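Long-range contact in endoglucanase family 5 (Clostridium acetobutylicum ATCC 824, PDB 6PZ7), which probably hydrolyses beta-1,4-linked glucans such as cellulose, acting as a broad-specificity endoglucanase of glycoside hydrolase family 5, subfamily 4: residues 109-114 with 163-168. Numbering follows the deposited sequence. Where two conformers were deposited one is given.
Sequences PTYNKE and SRDVIN
P109 and V166 form the apolar middle of a contact between neighbouring outer helices of a (beta/alpha)8 TIM barrel, the fold of this cellulase family. Helix 111-132 follows the third barrel strand and helix 161-180 follows the fourth. Residues 109-114 are the loop end and first turn of the earlier helix.

Apolar packing comes first. V166 points its two methyls at different partners. V166 CG1, anti to the backbone N, lies 3.5 Å from CA of P109. V166 CG2 meets the Y111 ring obliquely, 3.5 Å from CD1 of Y111. The CB of P109 also packs on CG1 of I167 at 3.7 Å. F170 and I149 add further cover to the proline.

One polar bond crosses between side chains. The Y111 hydroxyl OH donates to OD2 of D165 at 2.7 Å. OD2 receives it on its anti lone pair and lies at the ring edge, near the ring plane. The ring and the carboxylate are turned 79° apart. With CG of D165 anti to its backbone N (chi1 -171°), the carboxylate reaches the tyrosine hydroxyl. E114 lays its chain across V166, with E114 OE1 3.8 Å from V166 CG2. That oxygen also forms a salt bridge with K169, one turn beyond D165, which may ease the charge of two nearby carboxylates.

The helix start is capped. T110 is the N-cap, and its OG1 accepts from N of K113 at 3.1 Å. E162 accepts from N of Y111, a further tie from helix 161-180 to this first turn.

The carbonyl O of P109 is buried and has no hydrogen-bond partner in the model. P109 O instead lies 3.3 Å from CA of S163, a CA-H...O contact with an angle of 135° at the hydrogen.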
ATOM      1  N   PRO A 109     -12.861   9.614   9.149  1.00  7.97           N
ATOM      2  CA  PRO A 109     -14.109   9.002   8.636  1.00  7.73           C
ATOM      3  C   PRO A 109     -15.212   8.911   9.684  1.00  7.89           C
ATOM      4  O   PRO A 109     -15.603   7.831  10.157  1.00  8.08           O
ATOM      5  CB  PRO A 109     -13.633   7.632   8.143  1.00  8.17           C
ATOM      6  CG  PRO A 109     -12.485   7.307   9.031  1.00  9.09           C
ATOM      7  CD  PRO A 109     -11.753   8.648   9.189  1.00  8.50           C
ATOM      8  N   THR A 110     -15.770  10.075  10.036  1.00  7.99           N
ATOM      9  CA  THR A 110     -17.012  10.164  10.812  1.00  7.63           C
ATOM     10  C   THR A 110     -17.978  11.067  10.051  1.00  9.10           C
ATOM     11  O   THR A 110     -17.562  11.936   9.283  1.00  9.21           O
ATOM     12  CB  THR A 110     -16.803  10.726  12.235  1.00  8.30           C
ATOM     13  OG1 THR A 110     -16.381  12.088  12.116  1.00  9.65           O
ATOM     14  CG2 THR A 110     -15.841   9.909  13.033  1.00  9.64           C
ATOM     15  N   TYR A 111     -19.281  10.917  10.318  1.00  9.10           N
ATOM     16  CA  TYR A 111     -20.247  11.808   9.695  1.00  9.63           C
ATOM     17  C   TYR A 111     -19.990  13.252  10.106  1.00 10.13           C
ATOM     18  O   TYR A 111     -20.118  14.188   9.290  1.00 11.92           O
ATOM     19  CB  TYR A 111     -21.680  11.416  10.056  1.00 11.00           C
ATOM     20  CG  TYR A 111     -22.091  10.052   9.539  1.00 10.20           C
ATOM     21  CD1 TYR A 111     -21.901   9.684   8.197  1.00 11.01           C
ATOM     22  CD2 TYR A 111     -22.659   9.101  10.385  1.00 10.68           C
ATOM     23  CE1 TYR A 111     -22.321   8.465   7.734  1.00 11.26           C
ATOM     24  CE2 TYR A 111     -23.040   7.871   9.924  1.00 11.10           C
ATOM     25  CZ  TYR A 111     -22.882   7.543   8.602  1.00  9.74           C
ATOM     26  OH  TYR A 111     -23.238   6.306   8.154  1.00 12.24           O
ATOM     27  N   ASN A 112     -19.567  13.463  11.339  1.00  9.80           N
ATOM     28  CA  ASN A 112     -19.334  14.809  11.830  1.00  9.97           C
ATOM     29  C   ASN A 112     -18.180  15.484  11.086  1.00 11.18           C
ATOM     30  O   ASN A 112     -18.282  16.684  10.781  1.00 13.53           O
ATOM     31  CB  ASN A 112     -19.044  14.727  13.317  1.00 11.15           C
ATOM     32  CG  ASN A 112     -18.627  16.042  13.909  1.00 14.19           C
ATOM     33  OD1 ASN A 112     -17.497  16.154  14.431  1.00 18.70           O
ATOM     34  ND2 ASN A 112     -19.485  17.021  13.861  1.00 10.96           N
ATOM     35  N   LYS A 113     -17.089  14.753  10.795  1.00 10.06           N
ATOM     36  CA  LYS A 113     -15.915  15.331  10.136  1.00 11.30           C
ATOM     37  C   LYS A 113     -15.939  15.173   8.625  1.00 10.84           C
ATOM     38  O   LYS A 113     -15.038  15.726   7.946  1.00 11.65           O
ATOM     39  CB  LYS A 113     -14.626  14.714  10.672  1.00 10.91           C
ATOM     40  CG  LYS A 113     -14.402  14.919  12.172  1.00 12.40           C
ATOM     41  CD  LYS A 113     -14.005  16.324  12.589  1.00 17.03           C
ATOM     42  CE  LYS A 113     -13.469  16.301  14.030  1.00 18.43           C
ATOM     43  NZ  LYS A 113     -13.262  17.666  14.616  1.00 20.78           N
ATOM     44  N   GLU A 114     -16.943  14.494   8.075  1.00  9.92           N
ATOM     45  CA  GLU A 114     -16.923  14.089   6.671  0.53  9.64           C
ATOM     46  C   GLU A 114     -16.809  15.285   5.733  1.00 10.00           C
ATOM     47  O   GLU A 114     -16.038  15.252   4.778  1.00 10.97           O
ATOM     48  CB  GLU A 114     -18.176  13.278   6.362  0.53 10.57           C
ATOM     49  CG  GLU A 114     -18.345  12.844   4.914  0.53 13.62           C
ATOM     50  CD  GLU A 114     -19.732  12.314   4.660  0.53 21.07           C
ATOM     51  OE1 GLU A 114     -20.343  11.742   5.601  0.53 19.97           O
ATOM     52  OE2 GLU A 114     -20.232  12.507   3.529  0.53 31.35           O
ATOM     53  N   SER A 163     -18.017   4.547  10.057  1.00  7.55           N
ATOM     54  CA  SER A 163     -16.743   4.865   9.429  0.57  7.92           C
ATOM     55  C   SER A 163     -16.571   4.149   8.099  1.00  7.33           C
ATOM     56  O   SER A 163     -15.980   4.704   7.169  1.00  8.31           O
ATOM     57  CB  SER A 163     -15.582   4.612  10.395  0.57  8.11           C
ATOM     58  OG  SER A 163     -15.637   3.316  11.032  0.57  8.48           O
ATOM     59  N   ARG A 164     -17.086   2.917   7.986  1.00  7.67           N
ATOM     60  CA  ARG A 164     -17.042   2.220   6.692  1.00  7.78           C
ATOM     61  C   ARG A 164     -17.828   2.978   5.624  1.00  8.08           C
ATOM     62  O   ARG A 164     -17.397   3.095   4.467  1.00  8.77           O
ATOM     63  CB  ARG A 164     -17.503   0.775   6.859  1.00  8.34           C
ATOM     64  CG  ARG A 164     -16.554  -0.063   7.688  1.00  8.19           C
ATOM     65  CD  ARG A 164     -16.901  -1.521   7.705  1.00  8.72           C
ATOM     66  NE  ARG A 164     -18.196  -1.846   8.313  1.00  9.48           N
ATOM     67  CZ  ARG A 164     -18.387  -2.175   9.570  1.00  9.29           C
ATOM     68  NH1 ARG A 164     -17.376  -2.184  10.423  1.00  9.63           N
ATOM     69  NH2 ARG A 164     -19.611  -2.467   9.996  1.00 11.24           N
ATOM     70  N   ASP A 165     -18.991   3.519   6.009  1.00  8.26           N
ATOM     71  CA  ASP A 165     -19.787   4.340   5.097  1.00  8.76           C
ATOM     72  C   ASP A 165     -18.998   5.557   4.641  1.00  7.49           C
ATOM     73  O   ASP A 165     -18.905   5.841   3.436  1.00  8.75           O
ATOM     74  CB  ASP A 165     -21.090   4.725   5.814  1.00  8.47           C
ATOM     75  CG  ASP A 165     -22.110   5.381   4.928  1.00 12.51           C
ATOM     76  OD1 ASP A 165     -22.043   5.295   3.667  1.00 13.15           O
ATOM     77  OD2 ASP A 165     -23.018   6.017   5.508  1.00 12.79           O
ATOM     78  N   VAL A 166     -18.410   6.287   5.577  1.00  7.81           N
ATOM     79  CA  VAL A 166     -17.683   7.503   5.227  1.00  8.14           C
ATOM     80  C   VAL A 166     -16.453   7.189   4.375  1.00  8.25           C
ATOM     81  O   VAL A 166     -16.132   7.938   3.444  1.00  8.82           O
ATOM     82  CB  VAL A 166     -17.355   8.335   6.474  1.00  7.37           C
ATOM     83  CG1 VAL A 166     -16.522   9.562   6.101  1.00  8.48           C
ATOM     84  CG2 VAL A 166     -18.650   8.754   7.187  1.00  9.43           C
ATOM     85  N   ILE A 167     -15.761   6.090   4.633  1.00  7.68           N
ATOM     86  CA  ILE A 167     -14.643   5.745   3.763  1.00  7.92           C
ATOM     87  C   ILE A 167     -15.102   5.548   2.330  1.00  6.77           C
ATOM     88  O   ILE A 167     -14.387   5.908   1.387  1.00  7.72           O
ATOM     89  CB  ILE A 167     -13.881   4.540   4.302  1.00  8.48           C
ATOM     90  CG1 ILE A 167     -13.105   4.994   5.553  1.00 11.84           C
ATOM     91  CG2 ILE A 167     -12.990   3.915   3.221  1.00  9.92           C
ATOM     92  CD1 ILE A 167     -12.655   3.914   6.373  1.00 14.31           C
ATOM     93  N   ASN A 168     -16.269   4.962   2.114  1.00  7.80           N
ATOM     94  CA  ASN A 168     -16.741   4.831   0.743  1.00  8.21           C
ATOM     95  C   ASN A 168     -16.896   6.201   0.092  1.00  8.32           C
ATOM     96  O   ASN A 168     -16.579   6.379  -1.089  1.00  8.55           O
ATOM     97  CB  ASN A 168     -18.070   4.075   0.694  1.00  8.29           C
ATOM     98  CG  ASN A 168     -17.912   2.589   0.985  1.00  7.94           C
ATOM     99  OD1 ASN A 168     -16.873   1.982   0.669  1.00  8.60           O
ATOM    100  ND2 ASN A 168     -18.922   1.985   1.546  1.00  8.65           N
TER